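Local coordinates for protein fructose-bisphosphate aldolase (Plasmodium falciparum, PDB 4TR9) that belongs to the class I fructose-bisphosphate aldolase family, enzymes built on a TIM barrel, and here holds the ligand 38D in a pocket of the barrel, at residues Lys34-Ala39 and Gly233-Pro238; Val191-Pro196 and Gly274-Ser279. All blocks are in the same frame, centred on the assembly; numbering follows the deposited sequence. Where two conformers were deposited one is given.

Interaction 1. Residues Lys34-Ala39 and Gly233-Pro238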
loop_
_atom_site.group_PDB
_atom_site.type_symbol
_atom_site.label_atom_id
_atom_site.label_comp_id
_atom_site.label_asym_id
_atom_site.label_seq_id
_atom_site.Cartn_x
_atom_site.Cartn_y
_atom_site.Cartn_z
ATOM N N LYS A 34 -28.867 21.879 11.709
ATOM C CA LYS A 34 -27.951 22.121 12.817
ATOM C C LYS A 34 -26.499 21.889 12.410
ATOM O O LYS A 34 -26.218 21.193 11.435
ATOM C CB LYS A 34 -28.312 21.233 14.011
ATOM C CG LYS A 34 -29.683 21.524 14.604
ATOM C CD LYS A 34 -29.960 20.655 15.820
ATOM C CE LYS A 34 -31.323 20.960 16.419
ATOM N NZ LYS A 34 -31.608 20.112 17.610
ATOM N N GLY A 35 -25.581 22.488 13.163
ATOM C CA GLY A 35 -24.160 22.351 12.902
ATOM C C GLY A 35 -23.357 22.252 14.185
ATOM O O GLY A 35 -23.924 22.118 15.270
ATOM N N ILE A 36 -22.036 22.322 14.064
ATOM C CA ILE A 36 -21.155 22.194 15.220
ATOM C C ILE A 36 -20.389 23.487 15.493
ATOM O O ILE A 36 -19.848 24.105 14.576
ATOM C CB ILE A 36 -20.150 21.037 15.032
ATOM C CG1 ILE A 36 -20.890 19.720 14.794
ATOM C CG2 ILE A 36 -19.229 20.918 16.239
ATOM C CD1 ILE A 36 -19.976 18.524 14.630
ATOM N N LEU A 37 -20.355 23.894 16.757
ATOM C CA LEU A 37 -19.593 25.067 17.169
ATOM C C LEU A 37 -18.195 24.673 17.638
ATOM O O LEU A 37 -18.043 23.943 18.616
ATOM C CB LEU A 37 -20.324 25.823 18.281
ATOM C CG LEU A 37 -19.534 26.932 18.984
ATOM C CD1 LEU A 37 -19.172 28.050 18.014
ATOM C CD2 LEU A 37 -20.309 27.477 20.175
ATOM N N ALA A 38 -17.179 25.161 16.935
ATOM C CA ALA A 38 -15.797 24.852 17.279
ATOM C C ALA A 38 -15.230 25.870 18.263
ATOM O O ALA A 38 -14.682 26.896 17.862
ATOM C CB ALA A 38 -14.939 24.794 16.023
ATOM N N ALA A 39 -15.365 25.578 19.552
ATOM C CA ALA A 39 -14.853 26.462 20.593
ATOM C C ALA A 39 -13.777 25.766 21.419
ATOM O O ALA A 39 -13.744 25.891 22.644
ATOM C CB ALA A 39 -15.986 26.939 21.489
ATOM N N GLY A 233 -20.487 5.772 12.452
ATOM C CA GLY A 233 -20.290 6.441 13.723
ATOM C C GLY A 233 -19.172 7.463 13.687
ATOM O O GLY A 233 -18.593 7.798 14.719
ATOM N N ALA A 234 -18.867 7.967 12.496
ATOM C CA ALA A 234 -17.787 8.933 12.342
ATOM C C ALA A 234 -18.244 10.170 11.579
ATOM O O ALA A 234 -19.315 10.179 10.974
ATOM C CB ALA A 234 -16.600 8.287 11.643
ATOM N N LEU A 235 -17.423 11.215 11.620
ATOM C CA LEU A 235 -17.685 12.434 10.864
ATOM C C LEU A 235 -16.412 12.909 10.176
ATOM O O LEU A 235 -15.306 12.605 10.621
ATOM C CB LEU A 235 -18.237 13.535 11.774
ATOM C CG LEU A 235 -19.657 13.351 12.316
ATOM C CD1 LEU A 235 -20.031 14.506 13.235
ATOM C CD2 LEU A 235 -20.662 13.222 11.179
ATOM N N LEU A 236 -16.574 13.654 9.089
ATOM C CA LEU A 236 -15.436 14.180 8.347
ATOM C C LEU A 236 -15.396 15.700 8.426
ATOM O O LEU A 236 -16.404 16.368 8.193
ATOM C CB LEU A 236 -15.494 13.731 6.886
ATOM C CG LEU A 236 -14.359 14.191 5.968
ATOM C CD1 LEU A 236 -13.023 13.637 6.436
ATOM C CD2 LEU A 236 -14.636 13.786 4.527
ATOM N N LYS A 237 -14.230 16.244 8.756
ATOM C CA LYS A 237 -14.057 17.691 8.807
ATOM C C LYS A 237 -12.968 18.141 7.839
ATOM O O LYS A 237 -11.833 18.391 8.244
ATOM C CB LYS A 237 -13.725 18.147 10.232
ATOM C CG LYS A 237 -13.693 19.658 10.413
ATOM C CD LYS A 237 -13.476 20.041 11.867
ATOM C CE LYS A 237 -13.448 21.551 12.044
ATOM N NZ LYS A 237 -13.305 21.941 13.474
ATOM N N PRO A 238 -13.310 18.236 6.547
ATOM C CA PRO A 238 -12.353 18.658 5.527
ATOM C C PRO A 238 -12.472 20.142 5.217
ATOM O O PRO A 238 -13.357 20.817 5.745
ATOM C CB PRO A 238 -12.766 17.822 4.322
ATOM C CG PRO A 238 -14.264 17.773 4.448
ATOM C CD PRO A 238 -14.583 17.817 5.937
#
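Lys237 leaves the backbone with CG opposite N (chi1 -173°) and remains extended to its end, which carries NZ into the barrel interior until it stands 4.2 Å from Ala38 CB. A long, unbranched side chain suits this place because it spans the gap between two segments whose nearest CA atoms, of Ile36 and Lys237, are 10.6 Å apart; the small methyl of Ala38 lets NZ come near. Nearer the N-terminal ends of the two segments, Ile36 and Leu235 meet tip to tip. The CD1 branch of each is anti to its own CA (chi2 -179° in Ile36 and 178° in Leu235), and Ile36 CD1 lies 4.3 Å from Leu235 CD1. These branched apolar residues help fill the core, where Ile36 also touches Val276 and Ile193. The buried NZ has weak partners: hydrogen bonds to Ser307 OG and to 38D O07, and a long ion pair with Glu195 OE1. The apolar pair thus lies toward the N-terminal ends of the strands and NZ toward their C-terminal ends, where a TIM barrel has its pocket; strand 35-39 supplies Ala38 to it, and Lys237, just after strand 235-236, joins it.

Interaction 2. Residues Val191-Pro196 and Gly274-Ser279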
loop_
_atom_site.group_PDB
_atom_site.type_symbol
_atom_site.label_atom_id
_atom_site.label_comp_id
_atom_site.label_asym_id
_atom_site.label_seq_id
_atom_site.Cartn_x
_atom_site.Cartn_y
_atom_site.Cartn_z
ATOM N N VAL A 191 -17.562 9.539 19.271
ATOM C CA VAL A 191 -17.619 9.745 17.828
ATOM C C VAL A 191 -16.434 10.579 17.356
ATOM O O VAL A 191 -16.282 11.733 17.752
ATOM C CB VAL A 191 -18.929 10.435 17.402
ATOM C CG1 VAL A 191 -18.867 10.839 15.937
ATOM C CG2 VAL A 191 -20.116 9.523 17.662
ATOM N N PRO A 192 -15.581 9.991 16.508
ATOM C CA PRO A 192 -14.392 10.699 16.032
ATOM C C PRO A 192 -14.679 11.641 14.867
ATOM O O PRO A 192 -15.276 11.233 13.870
ATOM C CB PRO A 192 -13.470 9.562 15.593
ATOM C CG PRO A 192 -14.401 8.483 15.158
ATOM C CD PRO A 192 -15.631 8.601 16.023
ATOM N N ILE A 193 -14.262 12.894 15.002
ATOM C CA ILE A 193 -14.324 13.834 13.892
ATOM C C ILE A 193 -12.976 13.857 13.180
ATOM O O ILE A 193 -12.000 14.411 13.688
ATOM C CB ILE A 193 -14.699 15.252 14.354
ATOM C CG1 ILE A 193 -16.110 15.262 14.941
ATOM C CG2 ILE A 193 -14.610 16.229 13.196
ATOM C CD1 ILE A 193 -16.622 16.646 15.270
ATOM N N VAL A 194 -12.928 13.234 12.008
ATOM C CA VAL A 194 -11.697 13.147 11.234
ATOM C C VAL A 194 -11.450 14.441 10.468
ATOM O O VAL A 194 -12.222 14.803 9.581
ATOM C CB VAL A 194 -11.740 11.966 10.250
ATOM C CG1 VAL A 194 -10.454 11.899 9.443
ATOM C CG2 VAL A 194 -11.976 10.665 11.000
ATOM N N GLU A 195 -10.371 15.136 10.815
ATOM C CA GLU A 195 -10.071 16.423 10.200
ATOM C C GLU A 195 -8.725 16.422 9.480
ATOM O O GLU A 195 -7.692 16.720 10.080
ATOM C CB GLU A 195 -10.096 17.534 11.255
ATOM C CG GLU A 195 -9.875 18.933 10.695
ATOM C CD GLU A 195 -9.853 19.996 11.774
ATOM O OE1 GLU A 195 -10.164 19.669 12.939
ATOM O OE2 GLU A 195 -9.523 21.160 11.459
ATOM N N PRO A 196 -8.733 16.065 8.187
ATOM C CA PRO A 196 -7.551 16.197 7.333
ATOM C C PRO A 196 -7.530 17.547 6.621
ATOM O O PRO A 196 -7.724 17.608 5.407
ATOM C CB PRO A 196 -7.721 15.052 6.336
ATOM C CG PRO A 196 -9.204 14.932 6.185
ATOM C CD PRO A 196 -9.817 15.331 7.511
ATOM N N GLY A 274 -22.531 12.335 7.741
ATOM C CA GLY A 274 -22.394 13.730 7.366
ATOM C C GLY A 274 -20.968 14.235 7.265
ATOM O O GLY A 274 -20.015 13.541 7.620
ATOM N N VAL A 275 -20.832 15.461 6.770
ATOM C CA VAL A 275 -19.538 16.115 6.635
ATOM C C VAL A 275 -19.605 17.531 7.200
ATOM O O VAL A 275 -20.432 18.338 6.776
ATOM C CB VAL A 275 -19.083 16.166 5.164
ATOM C CG1 VAL A 275 -17.928 17.134 4.991
ATOM C CG2 VAL A 275 -18.708 14.775 4.673
ATOM N N VAL A 276 -18.737 17.825 8.162
ATOM C CA VAL A 276 -18.733 19.129 8.815
ATOM C C VAL A 276 -17.556 19.989 8.350
ATOM O O VAL A 276 -16.420 19.789 8.777
ATOM C CB VAL A 276 -18.698 18.982 10.351
ATOM C CG1 VAL A 276 -20.094 18.732 10.890
ATOM C CG2 VAL A 276 -17.759 17.854 10.765
ATOM N N PHE A 277 -17.835 20.948 7.474
ATOM C CA PHE A 277 -16.786 21.795 6.911
ATOM C C PHE A 277 -16.168 22.734 7.942
ATOM O O PHE A 277 -16.812 23.119 8.918
ATOM C CB PHE A 277 -17.335 22.615 5.741
ATOM C CG PHE A 277 -17.681 21.794 4.536
ATOM C CD1 PHE A 277 -16.686 21.308 3.706
ATOM C CD2 PHE A 277 -19.001 21.513 4.229
ATOM C CE1 PHE A 277 -16.999 20.552 2.594
ATOM C CE2 PHE A 277 -19.322 20.757 3.117
ATOM C CZ PHE A 277 -18.319 20.276 2.300
ATOM N N LEU A 278 -14.909 23.096 7.714
ATOM C CA LEU A 278 -14.225 24.068 8.554
ATOM C C LEU A 278 -14.135 25.406 7.828
ATOM O O LEU A 278 -13.926 25.450 6.616
ATOM C CB LEU A 278 -12.834 23.561 8.946
ATOM C CG LEU A 278 -11.863 23.147 7.835
ATOM C CD1 LEU A 278 -10.962 24.303 7.421
ATOM C CD2 LEU A 278 -11.035 21.945 8.269
ATOM N N SER A 279 -14.299 26.494 8.573
ATOM C CA SER A 279 -14.299 27.830 7.989
ATOM C C SER A 279 -12.923 28.206 7.450
ATOM O O SER A 279 -12.813 28.828 6.394
ATOM C CB SER A 279 -14.761 28.865 9.018
ATOM O OG SER A 279 -13.926 28.860 10.163
#
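Val276 begins the contact along 274-279, its CG2 methyl meeting the CG2 methyl of Ile193 at 4.3 Å. Both residues branch at CB, which suits a barrel interior: each offers a compact apolar surface close to its own strand. This methyl pair bridges backbones that are not neighbours in the sheet, for the CA atoms of Ile193 and Val276 are 8.6 Å apart. Phe277, the next residue, points away from 191-196 before Leu278 returns to the interior. The CG of Leu278 stands between the backbone N and the carbonyl carbon (chi1 55°), a crowded setting that directs CD2 at Glu195. The glutamate has CG opposite its backbone N (chi1 -177°) and is extended beyond it; the two side chains cross at about a right angle. Leu278 CD2 rests 4.0 Å from Glu195 CG and 3.6 Å from Glu195 OE2, an apolar methyl flanking the carboxylate. The polar partners of that group are weak: OE2 has a hydrogen bond to 38D O03 and a long ion pair with Arg154, while OE1 has long ion pairs with Lys152 and Lys237. Glu195, flanked by Leu278, with these basic partners and the like-charged Glu197 close by, belongs to the cluster of charged side chains that lines the 38D site at the C-terminal ends of the barrel strands.

From the N terminus, 35-39 is the first barrel strand; several strands and helices later comes 191-198, and the arrival of 233-238 closes the long loop of interaction 1. Only afterwards does 274-279 reach back to 191-196 and close interaction 2, so the two loops cross, their segments alternating along the chain. Strand 235-236 sits beside 191-198, and Lys237 N makes a probable hydrogen bond to Val194 O at 2.6 Å. A second probable bond, from Val276 N to Leu236 O at 2.8 Å, joins strands 235-236 and 274-277 and completes the barrel. Interaction 1 ties the first strand to 233-238, and interaction 2 ties 191-196 to 274-279, across one shared interior.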